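Local coordinates for acetylene hydratase Ahy (Pelobacter acetylenicus, PDB 2E7Z), which catalyses the hydration of acetylene to acetaldehyde, using a tungsten-bis(molybdopterin guanine dinucleotide) cofactor and a [4Fe-4S] cluster, at residues Ser106-Glu109 with Ile110-Gln113; Ser133-Tyr136 with Met137-Asn141; Ala413-Ala416 with Leu417-Tyr420. One frame throughout, in Å; residues are numbered along the deposited sequence.

Contact 1 (Ser106-Glu109 with Ile110-Gln113); sequences SQTE and INQQ. With MGD (2-amino-5,6-dimercapto-7-methyl-3,7,8a,9-tetrahydro-8-oxa-1,3,9,10-tetraaza-anthracen-4-one guanosine dinucleotide), chain E.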
loop_
_atom_site.group_PDB
_atom_site.type_symbol
_atom_site.label_atom_id
_atom_site.label_comp_id
_atom_site.label_asym_id
_atom_site.label_seq_id
_atom_site.Cartn_x
_atom_site.Cartn_y
_atom_site.Cartn_z
ATOM N N SER A 106 8.620 5.179 9.561
ATOM C CA SER A 106 8.042 4.534 8.385
ATOM C C SER A 106 7.698 3.125 8.824
ATOM O O SER A 106 8.617 2.340 9.154
ATOM C CB SER A 106 9.051 4.567 7.230
ATOM O OG SER A 106 8.600 3.838 6.108
ATOM N N GLN A 107 6.417 2.788 8.858
ATOM C CA GLN A 107 5.970 1.491 9.371
ATOM C C GLN A 107 5.041 0.826 8.398
ATOM O O GLN A 107 4.078 1.462 7.936
ATOM C CB GLN A 107 5.203 1.697 10.687
ATOM C CG GLN A 107 4.611 0.439 11.299
ATOM C CD GLN A 107 3.436 0.710 12.205
ATOM O OE1 GLN A 107 2.831 1.788 12.136
ATOM N NE2 GLN A 107 3.068 -0.254 13.014
ATOM N N THR A 108 5.279 -0.446 8.084
ATOM C CA THR A 108 4.287 -1.216 7.343
ATOM C C THR A 108 3.656 -2.218 8.295
ATOM O O THR A 108 4.216 -3.321 8.523
ATOM C CB THR A 108 4.918 -1.941 6.149
ATOM O OG1 THR A 108 5.501 -0.949 5.286
ATOM C CG2 THR A 108 3.860 -2.727 5.399
ATOM N N GLU A 109 2.502 -1.870 8.862
ATOM C CA GLU A 109 1.944 -2.722 9.889
ATOM C C GLU A 109 1.397 -4.029 9.318
ATOM O O GLU A 109 1.362 -5.030 10.050
ATOM C CB GLU A 109 0.896 -1.975 10.728
ATOM C CG GLU A 109 0.231 -2.816 11.814
ATOM C CD GLU A 109 1.205 -3.485 12.791
ATOM O OE1 GLU A 109 2.432 -3.204 12.755
ATOM O OE2 GLU A 109 0.709 -4.302 13.587
ATOM N N ILE A 110 0.971 -4.064 8.043
ATOM C CA ILE A 110 0.446 -5.341 7.550
ATOM C C ILE A 110 1.499 -6.437 7.522
ATOM O O ILE A 110 1.146 -7.616 7.533
ATOM C CB ILE A 110 -0.260 -5.178 6.174
ATOM C CG1 ILE A 110 -1.376 -6.221 5.971
ATOM C CG2 ILE A 110 0.733 -5.174 5.015
ATOM C CD1 ILE A 110 -2.595 -6.062 6.920
ATOM N N ASN A 111 2.766 -6.037 7.493
ATOM C CA ASN A 111 3.819 -7.030 7.503
ATOM C C ASN A 111 4.096 -7.636 8.874
ATOM O O ASN A 111 4.866 -8.589 8.973
ATOM C CB ASN A 111 5.145 -6.468 6.945
ATOM C CG ASN A 111 5.084 -6.134 5.465
ATOM O OD1 ASN A 111 4.205 -6.602 4.743
ATOM N ND2 ASN A 111 6.008 -5.300 5.022
ATOM N N GLN A 112 3.528 -7.032 9.918
ATOM C CA GLN A 112 3.866 -7.355 11.304
ATOM C C GLN A 112 2.667 -7.810 12.109
ATOM O O GLN A 112 2.733 -8.765 12.869
ATOM C CB GLN A 112 4.470 -6.121 11.964
ATOM C CG GLN A 112 5.772 -5.675 11.296
ATOM C CD GLN A 112 6.200 -4.350 11.837
ATOM O OE1 GLN A 112 6.980 -4.280 12.781
ATOM N NE2 GLN A 112 5.666 -3.279 11.261
ATOM N N GLN A 113 1.583 -7.038 12.001
ATOM C CA GLN A 113 0.275 -7.403 12.588
ATOM C C GLN A 113 0.464 -7.768 14.058
ATOM O O GLN A 113 -0.034 -8.819 14.521
ATOM C CB GLN A 113 -0.391 -8.503 11.771
ATOM C CG GLN A 113 -0.612 -7.994 10.380
ATOM C CD GLN A 113 -1.679 -8.740 9.598
ATOM O OE1 GLN A 113 -2.777 -9.041 10.106
ATOM N NE2 GLN A 113 -1.385 -8.993 8.340
HETATM P PB MGD E . 9.353 -3.183 1.471
HETATM O O1B MGD E . 9.707 -1.766 1.095
HETATM O O2B MGD E . 9.909 -4.319 0.693
HETATM O O3B MGD E . 7.764 -3.406 1.473
HETATM O O3A MGD E . 6.025 -1.612 1.221
HETATM P PA MGD E . 6.582 -2.686 2.288
HETATM O O1A MGD E . 5.586 -3.774 2.558
HETATM O O2A MGD E . 7.129 -1.872 3.421
HETATM O "O5'" MGD E . 9.777 -3.342 3.018
HETATM C "C5'" MGD E . 9.214 -4.395 3.783
HETATM C "C4'" MGD E . 10.265 -4.787 4.802
HETATM O "O4'" MGD E . 9.621 -5.623 5.775
HETATM C "C3'" MGD E . 11.372 -5.669 4.235
HETATM O "O3'" MGD E . 12.642 -5.052 4.504
HETATM C "C2'" MGD E . 11.241 -7.040 4.932
HETATM O "O2'" MGD E . 12.471 -7.737 5.210
HETATM C "C1'" MGD E . 10.551 -6.643 6.209
HETATM N N9 MGD E . 9.701 -7.664 6.840
HETATM C C8 MGD E . 8.884 -8.556 6.227
HETATM N N7 MGD E . 8.185 -9.262 7.130
HETATM C C5 MGD E . 8.505 -8.763 8.345
HETATM C C6 MGD E . 8.140 -9.028 9.726
HETATM O O6 MGD E . 7.305 -9.909 10.019
HETATM N N1 MGD E . 8.718 -8.246 10.653
HETATM C C2 MGD E . 9.655 -7.334 10.414
HETATM N N2 MGD E . 10.159 -6.613 11.457
HETATM N N3 MGD E . 10.043 -7.045 9.176
HETATM C C4 MGD E . 9.494 -7.721 8.145
HETATM C C10 MGD E . 5.048 -2.056 0.278
HETATM C C11 MGD E . 4.440 -0.813 -0.335
HETATM O O11 MGD E . 5.483 -0.212 -1.099
HETATM C C12 MGD E . 3.270 -1.185 -1.213
HETATM S S12 MGD E . 2.028 -2.148 -0.540
HETATM C C13 MGD E . 3.176 -0.722 -2.471
HETATM S S13 MGD E . 1.939 -1.221 -3.530
HETATM C C14 MGD E . 4.155 0.248 -3.056
HETATM N N15 MGD E . 4.994 -0.363 -4.075
HETATM C C16 MGD E . 5.974 0.458 -4.550
HETATM C C17 MGD E . 6.492 0.420 -5.924
HETATM O O17 MGD E . 6.027 -0.392 -6.755
HETATM N N18 MGD E . 7.466 1.292 -6.251
HETATM C C19 MGD E . 7.984 2.193 -5.379
HETATM N N19 MGD E . 8.965 3.036 -5.766
HETATM N N20 MGD E . 7.573 2.260 -4.106
HETATM C C21 MGD E . 6.598 1.457 -3.663
HETATM N N22 MGD E . 6.180 1.562 -2.399
HETATM C C23 MGD E . 5.012 0.847 -1.928
#
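Glu109, Thr108 and Gln112 carry this turn, in which two carbonyl oxygens each gather two N-H groups. Glu109 O accepts from Gln113 N at 2.8 Å and from Gln112 N at 3.0 Å. Thr108 O is gripped from opposite faces of its plane: Asn111 N lies over one, and the side-chain amide of Gln112 comes over the other, NE2 to O 3.1 Å. The oxygen lies close to the plane of that amide, and the N-H points at it fairly straight (161°). With CG of Gln112 beside its own backbone N (chi1 -62°), the side chain folds back over the turn to make this bond. The Glu109 chain bends at chi2 (55°), laying its carboxylate beside Gln112 and Gln113; OE2 is hydrogen-bonded by the backbone N-H groups of Ser114 and Glu115. The methyl CG2 of Thr108 packs 3.4 Å from Asn111 ND2, and both residues hold one phosphate of the dinucleotide: Thr108 OG1 donates to MGD O2A at 2.6 Å, Asn111 ND2 to MGD O1A at 2.9 Å. This phosphate-binding turn follows strand 103-107, which runs in the mixed sheet between strands 408-412 and 131-132, and leads on toward helix 118-126.

Contact 2 (Ser133-Tyr136 with Met137-Asn141); sequences SAMY and MCIGN. With W (tungsten ion), chain G; MGD (2-amino-5,6-dimercapto-7-methyl-3,7,8a,9-tetrahydro-8-oxa-1,3,9,10-tetraaza-anthracen-4-one guanosine dinucleotide), chain E.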
loop_
_atom_site.group_PDB
_atom_site.type_symbol
_atom_site.label_atom_id
_atom_site.label_comp_id
_atom_site.label_asym_id
_atom_site.label_seq_id
_atom_site.Cartn_x
_atom_site.Cartn_y
_atom_site.Cartn_z
ATOM N N SER A 133 4.094 5.737 5.801
ATOM C CA SER A 133 4.090 4.333 5.475
ATOM C C SER A 133 4.133 4.220 3.968
ATOM O O SER A 133 3.615 5.084 3.250
ATOM C CB SER A 133 2.815 3.683 6.038
ATOM O OG SER A 133 2.730 2.305 5.690
ATOM N N ALA A 134 4.708 3.130 3.475
ATOM C CA ALA A 134 4.790 2.961 2.039
ATOM C C ALA A 134 3.397 2.875 1.445
ATOM O O ALA A 134 3.206 3.090 0.241
ATOM C CB ALA A 134 5.630 1.734 1.728
ATOM N N MET A 135 2.419 2.563 2.292
ATOM C CA MET A 135 1.019 2.531 1.865
ATOM C C MET A 135 0.414 3.926 1.625
ATOM O O MET A 135 -0.760 4.065 1.240
ATOM C CB MET A 135 0.152 1.709 2.842
ATOM C CG MET A 135 -0.332 2.437 4.093
ATOM S SD MET A 135 -1.211 1.241 5.192
ATOM C CE MET A 135 -2.723 0.827 4.256
ATOM N N TYR A 136 1.245 4.957 1.773
ATOM C CA TYR A 136 0.877 6.291 1.311
ATOM C C TYR A 136 0.508 6.295 -0.171
ATOM O O TYR A 136 -0.247 7.176 -0.609
ATOM C CB TYR A 136 2.019 7.267 1.561
ATOM C CG TYR A 136 1.633 8.732 1.570
ATOM C CD1 TYR A 136 1.644 9.471 0.393
ATOM C CD2 TYR A 136 1.268 9.364 2.759
ATOM C CE1 TYR A 136 1.288 10.817 0.404
ATOM C CE2 TYR A 136 0.915 10.722 2.792
ATOM C CZ TYR A 136 0.944 11.447 1.601
ATOM O OH TYR A 136 0.656 12.797 1.611
ATOM N N MET A 137 1.006 5.336 -0.957
ATOM C CA MET A 137 0.525 5.194 -2.339
ATOM C C MET A 137 0.020 3.795 -2.620
ATOM O O MET A 137 0.170 3.292 -3.738
ATOM C CB MET A 137 1.569 5.629 -3.389
ATOM C CG MET A 137 2.810 4.776 -3.453
ATOM S SD MET A 137 3.936 5.486 -4.681
ATOM C CE MET A 137 5.339 4.378 -4.558
ATOM N N CYS A 138 -0.541 3.139 -1.604
ATOM C CA CYS A 138 -1.213 1.855 -1.815
ATOM C C CYS A 138 -2.200 1.647 -0.681
ATOM O O CYS A 138 -1.797 1.309 0.416
ATOM C CB CYS A 138 -0.211 0.695 -1.904
ATOM S SG CYS A 138 -1.028 -0.896 -2.206
ATOM N N ILE A 139 -3.483 1.901 -0.944
ATOM C CA ILE A 139 -4.576 1.714 0.011
ATOM C C ILE A 139 -4.721 2.849 1.012
ATOM O O ILE A 139 -5.832 3.280 1.266
ATOM C CB ILE A 139 -4.604 0.285 0.687
ATOM C CG1 ILE A 139 -4.738 -0.786 -0.407
ATOM C CG2 ILE A 139 -5.749 0.206 1.695
ATOM C CD1 ILE A 139 -4.564 -2.224 0.050
ATOM N N GLY A 140 -3.628 3.329 1.607
ATOM C CA GLY A 140 -3.762 4.430 2.583
ATOM C C GLY A 140 -4.273 5.732 1.973
ATOM O O GLY A 140 -5.196 6.357 2.500
ATOM N N ASN A 141 -3.678 6.128 0.845
ATOM C CA ASN A 141 -4.211 7.276 0.101
ATOM C C ASN A 141 -5.652 6.992 -0.342
ATOM O O ASN A 141 -6.540 7.863 -0.217
ATOM C CB ASN A 141 -3.317 7.554 -1.115
ATOM C CG ASN A 141 -3.374 6.445 -2.115
ATOM O OD1 ASN A 141 -2.941 5.332 -1.826
ATOM N ND2 ASN A 141 -3.989 6.708 -3.278
HETATM W W W G . 0.447 -2.709 -2.166
HETATM P PB MGD E . 9.353 -3.183 1.471
HETATM O O1B MGD E . 9.707 -1.766 1.095
HETATM O O2B MGD E . 9.909 -4.319 0.693
HETATM O O3B MGD E . 7.764 -3.406 1.473
HETATM O O3A MGD E . 6.025 -1.612 1.221
HETATM P PA MGD E . 6.582 -2.686 2.288
HETATM O O1A MGD E . 5.586 -3.774 2.558
HETATM O O2A MGD E . 7.129 -1.872 3.421
HETATM O "O5'" MGD E . 9.777 -3.342 3.018
HETATM C "C5'" MGD E . 9.214 -4.395 3.783
HETATM C "C4'" MGD E . 10.265 -4.787 4.802
HETATM O "O4'" MGD E . 9.621 -5.623 5.775
HETATM C "C3'" MGD E . 11.372 -5.669 4.235
HETATM O "O3'" MGD E . 12.642 -5.052 4.504
HETATM C "C2'" MGD E . 11.241 -7.040 4.932
HETATM O "O2'" MGD E . 12.471 -7.737 5.210
HETATM C "C1'" MGD E . 10.551 -6.643 6.209
HETATM N N9 MGD E . 9.701 -7.664 6.840
HETATM C C8 MGD E . 8.884 -8.556 6.227
HETATM N N7 MGD E . 8.185 -9.262 7.130
HETATM C C5 MGD E . 8.505 -8.763 8.345
HETATM C C6 MGD E . 8.140 -9.028 9.726
HETATM O O6 MGD E . 7.305 -9.909 10.019
HETATM N N1 MGD E . 8.718 -8.246 10.653
HETATM C C2 MGD E . 9.655 -7.334 10.414
HETATM N N2 MGD E . 10.159 -6.613 11.457
HETATM N N3 MGD E . 10.043 -7.045 9.176
HETATM C C4 MGD E . 9.494 -7.721 8.145
HETATM C C10 MGD E . 5.048 -2.056 0.278
HETATM C C11 MGD E . 4.440 -0.813 -0.335
HETATM O O11 MGD E . 5.483 -0.212 -1.099
HETATM C C12 MGD E . 3.270 -1.185 -1.213
HETATM S S12 MGD E . 2.028 -2.148 -0.540
HETATM C C13 MGD E . 3.176 -0.722 -2.471
HETATM S S13 MGD E . 1.939 -1.221 -3.530
HETATM C C14 MGD E . 4.155 0.248 -3.056
HETATM N N15 MGD E . 4.994 -0.363 -4.075
HETATM C C16 MGD E . 5.974 0.458 -4.550
HETATM C C17 MGD E . 6.492 0.420 -5.924
HETATM O O17 MGD E . 6.027 -0.392 -6.755
HETATM N N18 MGD E . 7.466 1.292 -6.251
HETATM C C19 MGD E . 7.984 2.193 -5.379
HETATM N N19 MGD E . 8.965 3.036 -5.766
HETATM N N20 MGD E . 7.573 2.260 -4.106
HETATM C C21 MGD E . 6.598 1.457 -3.663
HETATM N N22 MGD E . 6.180 1.562 -2.399
HETATM C C23 MGD E . 5.012 0.847 -1.928
HETATM O O HOH W 1 -0.826 -3.211 -0.651
#
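Met135 O receives the backbone N of Cys138 at 3.0 Å, where residues 134-136 lie in a 3-10 turn that leads toward the loop carrying the tungsten ligand, just before helix 140-150. Two weak bonds tie the same turn: Met137 N to Ala134 O, and Gly140 N to Met135 O. Ile139, with positive phi, occupies the N-cap position of the helix, and its backbone N is held by the carboxylate of Asp295. Among the side chains, Met135 bends at chi3 (-68°), which brings its methyl CE to 4.0 Å from Ile139 CG2; the side chain also touches Trp469. CB of Asn141 lies 3.1 Å from Tyr136 O, while its amide ND2 turns to Asp295, so this aspartate braces both the start of the helix and its first turn. The Tyr136 hydroxyl is hydrogen-bonded to Asn390 ND2 and Gln711 O. Toward the cofactor, Ala134 CB touches MGD O3A at 3.4 Å. Met137 runs out straight beyond CG and lays its methyl against the pterin, CE to N20 3.1 Å. The tungsten is bound by MGD S12, MGD S13, a water and two further ligand atoms, consistent with the dithiolene of the second MGD; in the conformer described, one of two, SG of Cys138 binds the metal at 2.3 Å.

Contact 3 (Ala413-Ala416 with Leu417-Tyr420); sequences ASNA and LMGY. With MGD (2-amino-5,6-dimercapto-7-methyl-3,7,8a,9-tetrahydro-8-oxa-1,3,9,10-tetraaza-anthracen-4-one guanosine dinucleotide), chain E.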
loop_
_atom_site.group_PDB
_atom_site.type_symbol
_atom_site.label_atom_id
_atom_site.label_comp_id
_atom_site.label_asym_id
_atom_site.label_seq_id
_atom_site.Cartn_x
_atom_site.Cartn_y
_atom_site.Cartn_z
ATOM N N ALA A 413 9.441 -2.860 9.729
ATOM C CA ALA A 413 9.104 -3.721 8.585
ATOM C C ALA A 413 8.935 -2.889 7.320
ATOM O O ALA A 413 7.984 -3.059 6.564
ATOM C CB ALA A 413 7.893 -4.597 8.869
ATOM N N SER A 414 9.895 -1.995 7.096
ATOM C CA SER A 414 9.840 -1.068 5.982
ATOM C C SER A 414 11.243 -0.775 5.472
ATOM O O SER A 414 12.079 -0.214 6.195
ATOM C CB SER A 414 9.134 0.235 6.450
ATOM O OG SER A 414 9.245 1.270 5.467
ATOM N N ASN A 415 11.503 -1.192 4.227
ATOM C CA ASN A 415 12.772 -0.886 3.586
ATOM C C ASN A 415 12.624 0.497 2.962
ATOM O O ASN A 415 12.579 0.684 1.758
ATOM C CB ASN A 415 13.083 -1.974 2.562
ATOM C CG ASN A 415 14.401 -1.776 1.858
ATOM O OD1 ASN A 415 15.282 -1.048 2.307
ATOM N ND2 ASN A 415 14.556 -2.509 0.757
ATOM N N ALA A 416 12.537 1.474 3.860
ATOM C CA ALA A 416 12.162 2.848 3.535
ATOM C C ALA A 416 13.025 3.518 2.476
ATOM O O ALA A 416 12.515 4.270 1.639
ATOM C CB ALA A 416 12.105 3.716 4.821
ATOM N N LEU A 417 14.328 3.234 2.464
ATOM C CA LEU A 417 15.183 3.787 1.423
ATOM C C LEU A 417 14.577 3.556 0.032
ATOM O O LEU A 417 14.695 4.402 -0.853
ATOM C CB LEU A 417 16.592 3.166 1.513
ATOM C CG LEU A 417 17.527 3.586 0.394
ATOM C CD1 LEU A 417 17.884 5.067 0.462
ATOM C CD2 LEU A 417 18.788 2.722 0.480
ATOM N N MET A 418 13.988 2.375 -0.158
ATOM C CA MET A 418 13.556 1.918 -1.475
ATOM C C MET A 418 12.047 1.932 -1.665
ATOM O O MET A 418 11.562 1.465 -2.710
ATOM C CB MET A 418 14.077 0.477 -1.715
ATOM C CG MET A 418 15.595 0.386 -1.981
ATOM S SD MET A 418 16.265 -1.302 -2.001
ATOM C CE MET A 418 15.125 -2.221 -3.064
ATOM N N GLY A 419 11.317 2.460 -0.673
ATOM C CA GLY A 419 9.874 2.225 -0.587
ATOM C C GLY A 419 9.028 3.402 -1.001
ATOM O O GLY A 419 7.794 3.366 -0.861
ATOM N N TYR A 420 9.660 4.464 -1.511
ATOM C CA TYR A 420 8.940 5.682 -1.898
ATOM C C TYR A 420 9.420 6.107 -3.292
ATOM O O TYR A 420 9.585 5.260 -4.155
ATOM C CB TYR A 420 9.080 6.769 -0.813
ATOM C CG TYR A 420 8.558 6.315 0.538
ATOM C CD1 TYR A 420 9.395 5.637 1.443
ATOM C CD2 TYR A 420 7.222 6.539 0.902
ATOM C CE1 TYR A 420 8.916 5.194 2.679
ATOM C CE2 TYR A 420 6.746 6.129 2.161
ATOM C CZ TYR A 420 7.600 5.464 3.032
ATOM O OH TYR A 420 7.100 5.066 4.229
HETATM P PB MGD E . 9.353 -3.183 1.471
HETATM O O1B MGD E . 9.707 -1.766 1.095
HETATM O O2B MGD E . 9.909 -4.319 0.693
HETATM O O3B MGD E . 7.764 -3.406 1.473
HETATM O O3A MGD E . 6.025 -1.612 1.221
HETATM P PA MGD E . 6.582 -2.686 2.288
HETATM O O1A MGD E . 5.586 -3.774 2.558
HETATM O O2A MGD E . 7.129 -1.872 3.421
HETATM O "O5'" MGD E . 9.777 -3.342 3.018
HETATM C "C5'" MGD E . 9.214 -4.395 3.783
HETATM C "C4'" MGD E . 10.265 -4.787 4.802
HETATM O "O4'" MGD E . 9.621 -5.623 5.775
HETATM C "C3'" MGD E . 11.372 -5.669 4.235
HETATM O "O3'" MGD E . 12.642 -5.052 4.504
HETATM C "C2'" MGD E . 11.241 -7.040 4.932
HETATM O "O2'" MGD E . 12.471 -7.737 5.210
HETATM C "C1'" MGD E . 10.551 -6.643 6.209
HETATM N N9 MGD E . 9.701 -7.664 6.840
HETATM C C8 MGD E . 8.884 -8.556 6.227
HETATM N N7 MGD E . 8.185 -9.262 7.130
HETATM C C5 MGD E . 8.505 -8.763 8.345
HETATM C C6 MGD E . 8.140 -9.028 9.726
HETATM O O6 MGD E . 7.305 -9.909 10.019
HETATM N N1 MGD E . 8.718 -8.246 10.653
HETATM C C2 MGD E . 9.655 -7.334 10.414
HETATM N N2 MGD E . 10.159 -6.613 11.457
HETATM N N3 MGD E . 10.043 -7.045 9.176
HETATM C C4 MGD E . 9.494 -7.721 8.145
HETATM C C10 MGD E . 5.048 -2.056 0.278
HETATM C C11 MGD E . 4.440 -0.813 -0.335
HETATM O O11 MGD E . 5.483 -0.212 -1.099
HETATM C C12 MGD E . 3.270 -1.185 -1.213
HETATM S S12 MGD E . 2.028 -2.148 -0.540
HETATM C C13 MGD E . 3.176 -0.722 -2.471
HETATM S S13 MGD E . 1.939 -1.221 -3.530
HETATM C C14 MGD E . 4.155 0.248 -3.056
HETATM N N15 MGD E . 4.994 -0.363 -4.075
HETATM C C16 MGD E . 5.974 0.458 -4.550
HETATM C C17 MGD E . 6.492 0.420 -5.924
HETATM O O17 MGD E . 6.027 -0.392 -6.755
HETATM N N18 MGD E . 7.466 1.292 -6.251
HETATM C C19 MGD E . 7.984 2.193 -5.379
HETATM N N19 MGD E . 8.965 3.036 -5.766
HETATM N N20 MGD E . 7.573 2.260 -4.106
HETATM C C21 MGD E . 6.598 1.457 -3.663
HETATM N N22 MGD E . 6.180 1.562 -2.399
HETATM C C23 MGD E . 5.012 0.847 -1.928
#
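Ala416 and Asn415 anchor the backbone bonds that turn the chain at residues 415-419. Met418 N donates to Asn415 O at 2.9 Å. One residue on, Gly419 N meets Ala416 O nearly straight (173°). Before these bonds the chain makes an inverse gamma turn centred on Asn415, closed by a weak bond from Ala416 N to Ser414 O.

Side-chain packing adds to the turn. The Tyr420 ring presents its edge to Ala416 O, which lies near the ring plane 3.4 Å from CD1, and CE1 is also near the methyl CB of Ala416. Phe395 also packs edge-to-face with this ring. Asn415 has CG anti to its backbone N (chi1 -179°), and its ND2 passes 3.5 Å from Met418 SD as the two side chains cross. The polar end of this amide has partners outside the turn: OD1 is hydrogen-bonded to Thr446, whose hydroxyl also takes the backbone N of Leu417, and ND2 to Ser610. The hydroxyl of Tyr420 is hydrogen-bonded to Ser106.

The hydrogen bonds from this turn to the cofactor use backbone atoms and are spread along its length. Asn415 N gives its N-H to MGD O5' at 3.0 Å, beside the ribose. At the pterin end, MGD N22 donates to Gly419 O at 2.9 Å and MGD N19 to Tyr420 O at 2.8 Å, both fairly straight. The methyl of Ala413 rests near the guanine, CB to N3 3.3 Å. Touching both the nucleotide and the pterin from one loop after strand 408-412, this turn is part of the bis-MGD binding site of the DMSO reductase family.

In the fold
From the N terminus, strand 103-107 runs into contact 1, which turns the chain toward helix 118-126. After strand 131-132 contact 2 closes the next loop and starts helix 140-150; much later contact 3 closes the loop between strand 408-412 and helix 423-431. The three follow in series, neither nesting nor crossing, yet their centres lie only 11 to 12 Å apart round one MGD. Side-chain bonds join them: Ser133 OG of contact 2 to Gln107 O of contact 1, and Ser106 OG of contact 1 to both Ser414 OG and Tyr420 OH of contact 3. Adjacent strands of one mixed sheet thus deliver all three turns to the cofactor.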